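Local structure of putative ketosteroid isomerase (Parabacteroides distasonis ATCC 8503, 3KE7) at residues 44-49 with 124-129; 90-95 with 107-112. The protein is of unconfirmed function, but its SnoaL-like, NTF2-type fold is consistent with a ketosteroid isomerase-like protein that holds a small molecule in its conical pocket. One frame throughout, in Å; residues are numbered along the deposited sequence.

Interaction 1. Residues 44-49 with 124-129; sequences IYFDPS and QTHWSY. With BCN (bicine), chain F.
With CG of Phe-46 turned anti to its carbonyl carbon (chi1 -60°) and CG of His-126 anti to its backbone N (chi1 -165°), the two rings lean toward each other across a pair of parallel strands and form an offset stack, centroids 4.5 Å apart and planes at 30°. Phe-46 CB sits over the imidazole face toward its rim, and Phe-46 CD2 comes to 3.6 Å from His-126 ND1. A flat imidazole suits this place because its face takes the phenyl ring while its nitrogens serve partners at its rim: ND1 is hydrogen-bonded to Thr-109 OG1 and NE2 to Ser-128 OG, both of the second subunit, whose own His-126 stacks on this one.

The backbones of 44-46 and 124-129 run in register, joined by Thr-125 N to Ile-44 O at 2.9 Å, Phe-46 N to Thr-125 O, and Trp-127 N to Phe-46 O, the last an almost straight bond whose donor stands above the carbonyl plane. On the other face of the sheet Tyr-45 lays CD2 3.7 Å from Thr-125 CG2, and Tyr-45 OH donates to Asp-47 OD2 (2.7 Å), an oxygen also hydrogen-bonded to Tyr-63 OH. The bond from Ser-49 N to Asp-47 OD1 makes an Asx turn just past the strand end; Ser-49 OG also donates to OD1, on its syn lone pair. Pro-48 has no N-H to continue the backbone pairing; its ring makes a CH-pi contact, CG 3.7 Å from the Tyr-129 centroid.

One indole face of Trp-127 meets bicine, with C5 over its centre and C6 3.6 Å from Trp-127 CZ3. The chemistry is thus divided: the Phe-46 and His-126 side serves the dimer, whereas Trp-127 offers an aromatic wall to the ligand through carbon contacts.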
loop_
_atom_site.group_PDB
_atom_site.type_symbol
_atom_site.label_atom_id
_atom_site.label_comp_id
_atom_site.label_asym_id
_atom_site.label_seq_id
_atom_site.Cartn_x
_atom_site.Cartn_y
_atom_site.Cartn_z
ATOM N N ILE B 44 5.431 -4.988 6.882
ATOM C CA ILE B 44 6.270 -4.667 5.757
ATOM C C ILE B 44 6.251 -3.147 5.653
ATOM O O ILE B 44 5.210 -2.524 5.708
ATOM C CB ILE B 44 5.723 -5.292 4.444
ATOM C CG1 ILE B 44 5.591 -6.806 4.537
ATOM C CG2 ILE B 44 6.563 -4.866 3.234
ATOM C CD1 ILE B 44 6.825 -7.511 4.753
ATOM N N TYR B 45 7.402 -2.545 5.398
ATOM C CA TYR B 45 7.536 -1.084 5.374
ATOM C C TYR B 45 8.457 -0.593 4.252
ATOM O O TYR B 45 9.537 -1.159 3.992
ATOM C CB TYR B 45 8.164 -0.650 6.724
ATOM C CG TYR B 45 8.491 0.831 6.877
ATOM C CD1 TYR B 45 9.653 1.337 6.355
ATOM C CD2 TYR B 45 7.655 1.718 7.612
ATOM C CE1 TYR B 45 9.974 2.647 6.475
ATOM C CE2 TYR B 45 7.982 3.028 7.753
ATOM C CZ TYR B 45 9.145 3.503 7.141
ATOM O OH TYR B 45 9.490 4.845 7.286
ATOM N N PHE B 46 8.000 0.459 3.563
ATOM C CA PHE B 46 8.764 1.185 2.586
ATOM C C PHE B 46 8.814 2.670 2.937
ATOM O O PHE B 46 7.830 3.250 3.384
ATOM C CB PHE B 46 8.096 1.191 1.196
ATOM C CG PHE B 46 7.866 -0.135 0.537
ATOM C CD1 PHE B 46 8.811 -0.701 -0.323
ATOM C CD2 PHE B 46 6.647 -0.777 0.645
ATOM C CE1 PHE B 46 8.530 -1.870 -1.059
ATOM C CE2 PHE B 46 6.420 -1.972 -0.101
ATOM C CZ PHE B 46 7.336 -2.473 -0.936
ATOM N N ASP B 47 9.947 3.297 2.619
ATOM C CA ASP B 47 10.029 4.752 2.609
ATOM C C ASP B 47 11.125 5.128 1.617
ATOM O O ASP B 47 11.806 4.265 1.113
ATOM C CB ASP B 47 10.185 5.422 3.998
ATOM C CG ASP B 47 11.568 5.318 4.600
ATOM O OD1 ASP B 47 12.599 5.216 3.893
ATOM O OD2 ASP B 47 11.649 5.478 5.871
ATOM N N PRO B 48 11.257 6.393 1.298
ATOM C CA PRO B 48 12.191 6.785 0.234
ATOM C C PRO B 48 13.644 6.625 0.527
ATOM O O PRO B 48 14.443 6.862 -0.391
ATOM C CB PRO B 48 11.863 8.272 0.020
ATOM C CG PRO B 48 10.469 8.408 0.456
ATOM C CD PRO B 48 10.380 7.524 1.652
ATOM N N SER B 49 14.013 6.229 1.743
ATOM C CA SER B 49 15.435 6.084 2.044
ATOM C C SER B 49 15.926 4.650 1.950
ATOM O O SER B 49 17.112 4.411 2.036
ATOM C CB SER B 49 15.738 6.592 3.438
ATOM O OG SER B 49 15.322 5.643 4.374
ATOM N N GLN B 124 1.280 -3.128 7.003
ATOM C CA GLN B 124 2.019 -2.611 5.852
ATOM C C GLN B 124 2.006 -1.108 5.854
ATOM O O GLN B 124 0.961 -0.495 6.055
ATOM C CB GLN B 124 1.404 -3.125 4.535
ATOM C CG GLN B 124 2.219 -2.817 3.286
ATOM C CD GLN B 124 2.138 -1.408 2.713
ATOM O OE1 GLN B 124 2.988 -1.060 1.927
ATOM N NE2 GLN B 124 1.091 -0.597 3.107
ATOM N N THR B 125 3.160 -0.509 5.558
ATOM C CA THR B 125 3.311 0.939 5.478
ATOM C C THR B 125 4.113 1.248 4.227
ATOM O O THR B 125 5.173 0.630 3.971
ATOM C CB THR B 125 4.084 1.490 6.689
ATOM O OG1 THR B 125 3.338 1.221 7.878
ATOM C CG2 THR B 125 4.386 2.942 6.515
ATOM N N HIS B 126 3.620 2.187 3.432
ATOM C CA HIS B 126 4.329 2.674 2.253
ATOM C C HIS B 126 4.261 4.191 2.243
ATOM O O HIS B 126 3.207 4.773 2.006
ATOM C CB HIS B 126 3.711 2.107 0.956
ATOM C CG HIS B 126 4.574 2.261 -0.278
ATOM N ND1 HIS B 126 4.548 1.326 -1.305
ATOM C CD2 HIS B 126 5.404 3.257 -0.692
ATOM C CE1 HIS B 126 5.344 1.755 -2.286
ATOM N NE2 HIS B 126 5.919 2.883 -1.916
ATOM N N TRP B 127 5.409 4.834 2.537
ATOM C CA TRP B 127 5.565 6.263 2.469
ATOM C C TRP B 127 6.339 6.602 1.211
ATOM O O TRP B 127 7.376 5.972 0.940
ATOM C CB TRP B 127 6.381 6.805 3.662
ATOM C CG TRP B 127 5.663 6.813 4.963
ATOM C CD1 TRP B 127 5.773 5.936 5.966
ATOM C CD2 TRP B 127 4.686 7.779 5.370
ATOM N NE1 TRP B 127 4.942 6.296 7.002
ATOM C CE2 TRP B 127 4.275 7.441 6.664
ATOM C CE3 TRP B 127 4.185 8.937 4.793
ATOM C CZ2 TRP B 127 3.312 8.178 7.361
ATOM C CZ3 TRP B 127 3.260 9.711 5.494
ATOM C CH2 TRP B 127 2.812 9.309 6.761
ATOM N N SER B 128 5.869 7.573 0.427
ATOM C CA SER B 128 6.670 8.053 -0.704
ATOM C C SER B 128 6.544 9.561 -0.797
ATOM O O SER B 128 5.565 10.156 -0.302
ATOM C CB SER B 128 6.292 7.335 -2.014
ATOM O OG SER B 128 4.998 7.655 -2.472
ATOM N N TYR B 129 7.512 10.199 -1.477
ATOM C CA TYR B 129 7.405 11.631 -1.733
ATOM C C TYR B 129 6.437 11.890 -2.862
ATOM O O TYR B 129 6.360 11.145 -3.802
ATOM C CB TYR B 129 8.741 12.219 -2.147
ATOM C CG TYR B 129 9.839 12.096 -1.131
ATOM C CD1 TYR B 129 9.666 12.545 0.152
ATOM C CD2 TYR B 129 11.106 11.624 -1.511
ATOM C CE1 TYR B 129 10.722 12.497 1.088
ATOM C CE2 TYR B 129 12.163 11.576 -0.578
ATOM C CZ TYR B 129 11.928 11.984 0.708
ATOM O OH TYR B 129 12.957 11.968 1.633
HETATM N N1 BCN F . 7.389 10.019 8.320
HETATM C C1 BCN F . 8.644 9.344 7.958
HETATM C C2 BCN F . 9.810 10.348 7.950
HETATM O O21 BCN F . 10.919 10.016 7.478
HETATM O O22 BCN F . 9.615 11.490 8.420
HETATM C C3 BCN F . 6.515 9.125 9.097
HETATM C C4 BCN F . 6.931 9.110 10.568
HETATM O O4 BCN F . 7.045 10.487 10.961
HETATM C C5 BCN F . 6.724 10.410 7.088
HETATM C C6 BCN F . 5.739 11.516 7.364
HETATM O O6 BCN F . 6.363 12.555 8.165
#

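Interaction 2. Residues 90-95 with 107-112; sequences VLTFNL and NCTEVY
The beta hairpin of strands 88-99 and 102-114 carries part of the bicine pocket, and within it Phe-93 and Cys-108 meet as a hydrogen-bonded antiparallel pair. Cys-108 CB lies over the face of the Phe-93 ring, 3.7 Å from its centroid, while SG approaches obliquely and comes to 3.5 Å from Phe-93 CZ. CG of Phe-93 lies between its own N and carbonyl carbon (chi1 59°), a rotation that swings the ring back across the neighbouring strand; the slim thiol side chain leaves room for it. Replacing Phe-93 by an alanine is likely to leave Cys-108 CB and SG without their aromatic partner and to open a gap beside Glu-110 CG, which stands at the ring's edge.

Leu-91 and Glu-110 form the next hydrogen-bonded pair, Leu-91 N reaching Glu-110 O at 2.8 Å. These strands belong to the curved sheet of the NTF2-type cone, and helix 15-28 packs on the face bearing Leu-91 and Phe-93. Glu-110 is buried on this face, where its OE1 is hydrogen-bonded to Thr-125 OG1 on the next strand; its OE2 lies close to Glu-23 OE2.

The opposite face bears Val-90, Thr-92, Asn-94 and their partners, and is turned to the second subunit. The side chains of Thr-92 and Thr-109 lie side by side, pointing the same way, CG2 of Thr-92 4.1 Å from CG2 of Thr-109, their beta-branched form suited to an extended strand; Thr-109 OG1 bonds to Gln-124 of the second subunit. At the end of the pair Asn-94 ND2 donates to Asn-107 OD1 (2.8 Å), the amide planes 75° apart. The donor is tilted from the acceptor's carbonyl plane, and the same ND2 also binds Trp-106 O, while Asn-107 ND2 goes to Ser-128 OG.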
loop_
_atom_site.group_PDB
_atom_site.type_symbol
_atom_site.label_atom_id
_atom_site.label_comp_id
_atom_site.label_asym_id
_atom_site.label_seq_id
_atom_site.Cartn_x
_atom_site.Cartn_y
_atom_site.Cartn_z
ATOM N N VAL B 90 -7.701 -0.388 4.790
ATOM C CA VAL B 90 -6.647 0.236 3.974
ATOM C C VAL B 90 -6.827 1.738 4.059
ATOM O O VAL B 90 -7.859 2.252 3.610
ATOM C CB VAL B 90 -6.716 -0.204 2.487
ATOM C CG1 VAL B 90 -5.521 0.387 1.672
ATOM C CG2 VAL B 90 -6.679 -1.735 2.396
ATOM N N LEU B 91 -5.864 2.424 4.675
ATOM C CA LEU B 91 -5.870 3.890 4.803
ATOM C C LEU B 91 -4.921 4.491 3.795
ATOM O O LEU B 91 -3.729 4.163 3.760
ATOM C CB LEU B 91 -5.472 4.293 6.219
ATOM C CG LEU B 91 -5.167 5.772 6.418
ATOM C CD1 LEU B 91 -6.416 6.664 6.180
ATOM C CD2 LEU B 91 -4.562 5.994 7.822
ATOM N N THR B 92 -5.438 5.351 2.960
ATOM C CA THR B 92 -4.607 6.062 1.982
ATOM C C THR B 92 -4.800 7.563 2.175
ATOM O O THR B 92 -5.916 8.049 2.451
ATOM C CB THR B 92 -4.921 5.672 0.523
ATOM O OG1 THR B 92 -6.317 5.808 0.300
ATOM C CG2 THR B 92 -4.523 4.203 0.264
ATOM N N PHE B 93 -3.722 8.327 2.030
ATOM C CA PHE B 93 -3.800 9.754 2.183
ATOM C C PHE B 93 -2.544 10.412 1.599
ATOM O O PHE B 93 -1.527 9.734 1.335
ATOM C CB PHE B 93 -3.979 10.155 3.667
ATOM C CG PHE B 93 -2.879 9.688 4.616
ATOM C CD1 PHE B 93 -2.939 8.432 5.185
ATOM C CD2 PHE B 93 -1.838 10.541 4.994
ATOM C CE1 PHE B 93 -1.944 7.995 6.062
ATOM C CE2 PHE B 93 -0.857 10.128 5.886
ATOM C CZ PHE B 93 -0.914 8.823 6.396
ATOM N N ASN B 94 -2.637 11.730 1.464
ATOM C CA ASN B 94 -1.498 12.559 1.236
ATOM C C ASN B 94 -1.247 13.339 2.514
ATOM O O ASN B 94 -2.193 13.549 3.305
ATOM C CB ASN B 94 -1.723 13.452 0.010
ATOM C CG ASN B 94 -1.593 12.672 -1.262
ATOM O OD1 ASN B 94 -2.578 12.191 -1.816
ATOM N ND2 ASN B 94 -0.341 12.404 -1.645
ATOM N N LEU B 95 -0.016 13.741 2.730
ATOM C CA LEU B 95 0.331 14.450 3.946
ATOM C C LEU B 95 1.291 15.562 3.657
ATOM O O LEU B 95 2.342 15.324 3.105
ATOM C CB LEU B 95 0.994 13.498 4.942
ATOM C CG LEU B 95 1.216 14.032 6.398
ATOM C CD1 LEU B 95 -0.091 14.035 7.114
ATOM C CD2 LEU B 95 2.211 13.139 7.146
ATOM N N ASN B 107 2.911 10.832 0.009
ATOM C CA ASN B 107 1.898 9.817 -0.288
ATOM C C ASN B 107 2.034 8.744 0.816
ATOM O O ASN B 107 3.152 8.402 1.228
ATOM C CB ASN B 107 2.232 9.116 -1.597
ATOM C CG ASN B 107 2.313 10.039 -2.776
ATOM O OD1 ASN B 107 1.364 10.775 -3.079
ATOM N ND2 ASN B 107 3.433 9.958 -3.512
ATOM N N CYS B 108 0.917 8.184 1.248
ATOM C CA CYS B 108 0.946 7.111 2.221
ATOM C C CYS B 108 -0.158 6.081 2.041
ATOM O O CYS B 108 -1.344 6.449 1.907
ATOM C CB CYS B 108 0.873 7.670 3.638
ATOM S SG CYS B 108 1.127 6.408 4.944
ATOM N N THR B 109 0.242 4.813 2.093
ATOM C CA THR B 109 -0.669 3.709 2.233
ATOM C C THR B 109 -0.343 2.968 3.528
ATOM O O THR B 109 0.793 2.476 3.692
ATOM C CB THR B 109 -0.555 2.727 1.094
ATOM O OG1 THR B 109 -0.740 3.411 -0.139
ATOM C CG2 THR B 109 -1.585 1.566 1.237
ATOM N N GLU B 110 -1.314 2.819 4.402
ATOM C CA GLU B 110 -1.206 1.996 5.589
ATOM C C GLU B 110 -2.240 0.881 5.459
ATOM O O GLU B 110 -3.393 1.145 5.032
ATOM C CB GLU B 110 -1.520 2.779 6.885
ATOM C CG GLU B 110 -0.729 3.993 7.129
ATOM C CD GLU B 110 0.636 3.709 7.711
ATOM O OE1 GLU B 110 1.070 2.550 7.645
ATOM O OE2 GLU B 110 1.280 4.665 8.259
ATOM N N VAL B 111 -1.859 -0.354 5.775
ATOM C CA VAL B 111 -2.836 -1.424 5.889
ATOM C C VAL B 111 -2.867 -1.842 7.372
ATOM O O VAL B 111 -1.858 -2.236 7.918
ATOM C CB VAL B 111 -2.517 -2.612 5.037
ATOM C CG1 VAL B 111 -3.636 -3.658 5.211
ATOM C CG2 VAL B 111 -2.401 -2.205 3.543
ATOM N N TYR B 112 -4.058 -1.735 7.995
ATOM C CA TYR B 112 -4.314 -2.139 9.364
ATOM C C TYR B 112 -5.127 -3.428 9.371
ATOM O O TYR B 112 -6.003 -3.632 8.503
ATOM C CB TYR B 112 -5.158 -1.079 10.102
ATOM C CG TYR B 112 -4.451 0.194 10.543
ATOM C CD1 TYR B 112 -4.128 1.180 9.645
ATOM C CD2 TYR B 112 -4.178 0.414 11.884
ATOM C CE1 TYR B 112 -3.583 2.377 10.046
ATOM C CE2 TYR B 112 -3.586 1.585 12.307
ATOM C CZ TYR B 112 -3.288 2.567 11.379
ATOM O OH TYR B 112 -2.729 3.773 11.810
#

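Overall arrangement
Both contacts are buried and belong to one sheet, where strand 102-114 lies beside strand 120-129; in sequence, the hairpin of 90-95 and 107-112 falls between 44-49 and 124-129. Ser-128 O and Asn-107 N, 2.8 Å apart and probably hydrogen-bonded, join the two contacts across these neighbouring strands. Interaction 1 is a parallel pairing of distant strands, ending in a turn and rich in aromatic contacts; interaction 2 is the antiparallel hairpin nearer the centre of the chain, combining a Cys-Phe sulfur-aromatic contact, aliphatic packing and an Asn-Asn hydrogen bond. Each gives one face to the second subunit, and each supplies a pocket residue, Trp-127 and Leu-95.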